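Local coordinates for protein esterase Rv0045c (Mycobacterium tuberculosis, PDB 6WYN) that hydrolyses carboxylic esters, preferring short, straight-chain alkyl substrates such as butanoates, and probably takes part in ester and lipid metabolism, at residues Leu49-Glu54 against Asp226-Arg231. Residues are numbered along the deposited sequence; the frame is centred on the assembly and turned at random. Where two conformers were deposited one is given.
Sequences LAENAE and DVKSLR
Lys-228 reaches from its helix to two glutamates one turn apart, Glu-51 and Glu-54, and meets each differently. With Glu-54 the side chains cross at about a right angle: NZ of Lys-228 lies 3.3 Å from OE2 of Glu-54, a salt bridge that includes a weak hydrogen bond. Water 1 reinforces it, accepting from Lys-228 NZ at 2.7 Å and donating to Glu-54 OE1 at 2.7 Å, so OE2 meets the ammonium directly and OE1 through the water. Glu-51 instead crosses the aliphatic part of the lysine at a slant, its CD 4.1 Å from Lys-228 CE, while its OE1 stays 4.4 Å from NZ, beyond salt-bridge range. The lysine bends at chi3 (88°), which turns NZ toward the Glu-54 carboxylate. In this alpha/beta hydrolase the contact joins helix 49-55, N-terminal to the first strand of the main sheet, to the start of helix 227-237 at the surface, away from the probable catalytic triad. Asp-226 N-caps the latter helix: its OD1 accepts from Ser-229 N at 3.1 Å through the anti lone pair, and weakly from Lys-228 N. Glu-51 OE2 has its own salt-bridge partner, Arg-232, on the same helix as Lys-228.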
loop_
_atom_site.group_PDB
_atom_site.type_symbol
_atom_site.label_atom_id
_atom_site.label_comp_id
_atom_site.label_asym_id
_atom_site.label_seq_id
_atom_site.Cartn_x
_atom_site.Cartn_y
_atom_site.Cartn_z
ATOM N N LEU A 49 -4.416 -3.244 17.899
ATOM C CA LEU A 49 -3.029 -2.751 17.683
ATOM C C LEU A 49 -2.007 -3.564 18.514
ATOM O O LEU A 49 -0.826 -3.594 18.096
ATOM C CB LEU A 49 -2.903 -1.256 17.961
ATOM C CG LEU A 49 -3.544 -0.322 16.925
ATOM C CD1 LEU A 49 -3.312 1.126 17.353
ATOM C CD2 LEU A 49 -2.989 -0.578 15.527
ATOM N N ALA A 50 -2.407 -4.159 19.648
ATOM C CA ALA A 50 -1.506 -4.980 20.486
ATOM C C ALA A 50 -0.980 -6.154 19.640
ATOM O O ALA A 50 0.211 -6.473 19.795
ATOM C CB ALA A 50 -2.215 -5.440 21.739
ATOM N N GLU A 51 -1.819 -6.711 18.760
ATOM C CA GLU A 51 -1.458 -7.799 17.820
ATOM C C GLU A 51 -0.365 -7.299 16.894
ATOM O O GLU A 51 0.619 -8.040 16.668
ATOM C CB GLU A 51 -2.670 -8.305 17.040
ATOM C CG GLU A 51 -3.772 -8.931 17.885
ATOM C CD GLU A 51 -4.955 -9.475 17.082
ATOM O OE1 GLU A 51 -5.907 -9.980 17.711
ATOM O OE2 GLU A 51 -4.925 -9.443 15.828
ATOM N N ASN A 52 -0.470 -6.065 16.395
ATOM C CA ASN A 52 0.557 -5.473 15.513
ATOM C C ASN A 52 1.853 -5.259 16.284
ATOM O O ASN A 52 2.941 -5.562 15.703
ATOM C CB ASN A 52 0.119 -4.171 14.843
ATOM C CG ASN A 52 -1.133 -4.347 14.017
ATOM O OD1 ASN A 52 -2.219 -4.062 14.519
ATOM N ND2 ASN A 52 -1.014 -4.884 12.807
ATOM N N ALA A 53 1.805 -4.747 17.504
ATOM C CA ALA A 53 3.042 -4.601 18.316
ATOM C C ALA A 53 3.728 -5.985 18.517
ATOM O O ALA A 53 4.913 -6.060 18.335
ATOM C CB ALA A 53 2.745 -3.926 19.631
ATOM N N GLU A 54 2.989 -7.038 18.852
ATOM C CA GLU A 54 3.534 -8.415 19.032
ATOM C C GLU A 54 4.156 -8.897 17.696
ATOM O O GLU A 54 5.334 -9.259 17.676
ATOM C CB GLU A 54 2.377 -9.262 19.564
ATOM C CG GLU A 54 2.652 -10.747 19.747
ATOM C CD GLU A 54 1.402 -11.601 20.007
ATOM O OE1 GLU A 54 1.556 -12.774 20.466
ATOM O OE2 GLU A 54 0.262 -11.116 19.736
ATOM N N ASP A 226 -0.299 -17.259 9.096
ATOM C CA ASP A 226 -0.972 -17.269 10.417
ATOM C C ASP A 226 -2.367 -16.666 10.274
ATOM O O ASP A 226 -2.499 -15.527 9.777
ATOM C CB ASP A 226 -0.091 -16.561 11.442
ATOM C CG ASP A 226 -0.822 -16.509 12.770
ATOM O OD1 ASP A 226 -1.662 -15.562 12.950
ATOM O OD2 ASP A 226 -0.611 -17.423 13.580
ATOM N N VAL A 227 -3.392 -17.411 10.657
ATOM C CA VAL A 227 -4.793 -17.015 10.428
ATOM C C VAL A 227 -5.168 -15.850 11.360
ATOM O O VAL A 227 -6.104 -15.172 11.042
ATOM C CB VAL A 227 -5.723 -18.222 10.567
ATOM C CG1 VAL A 227 -5.719 -18.767 11.990
ATOM C CG2 VAL A 227 -7.121 -17.898 10.144
ATOM N N LYS A 228 -4.462 -15.567 12.440
ATOM C CA LYS A 228 -4.835 -14.378 13.253
ATOM C C LYS A 228 -4.374 -13.133 12.469
ATOM O O LYS A 228 -5.168 -12.188 12.387
ATOM C CB LYS A 228 -4.269 -14.496 14.665
ATOM C CG LYS A 228 -4.676 -13.390 15.638
ATOM C CD LYS A 228 -4.120 -13.539 17.076
ATOM C CE LYS A 228 -2.759 -12.904 17.249
ATOM N NZ LYS A 228 -2.497 -12.557 18.666
ATOM N N SER A 229 -3.206 -13.174 11.814
ATOM C CA SER A 229 -2.762 -12.083 10.907
ATOM C C SER A 229 -3.748 -11.935 9.745
ATOM O O SER A 229 -4.142 -10.792 9.456
ATOM C CB SER A 229 -1.366 -12.295 10.424
ATOM O OG SER A 229 -0.483 -12.240 11.524
ATOM N N LEU A 230 -4.171 -13.044 9.121
ATOM C CA LEU A 230 -5.140 -12.959 7.993
ATOM C C LEU A 230 -6.477 -12.354 8.450
ATOM O O LEU A 230 -7.036 -11.518 7.697
ATOM C CB LEU A 230 -5.359 -14.340 7.378
ATOM C CG LEU A 230 -4.138 -14.973 6.706
ATOM C CD1 LEU A 230 -4.501 -16.343 6.114
ATOM C CD2 LEU A 230 -3.545 -14.053 5.629
ATOM N N ARG A 231 -6.981 -12.791 9.601
ATOM C CA ARG A 231 -8.261 -12.319 10.205
ATOM C C ARG A 231 -8.179 -10.793 10.422
ATOM O O ARG A 231 -9.154 -10.082 10.151
ATOM C CB ARG A 231 -8.470 -13.091 11.516
ATOM C CG ARG A 231 -9.718 -12.713 12.295
ATOM C CD ARG A 231 -9.977 -13.549 13.552
ATOM N NE ARG A 231 -10.006 -14.991 13.267
ATOM C CZ ARG A 231 -11.082 -15.712 12.885
ATOM N NH1 ARG A 231 -12.275 -15.142 12.741
ATOM N NH2 ARG A 231 -10.953 -17.018 12.654
HETATM O O HOH W 1 -0.790 -14.101 20.099
#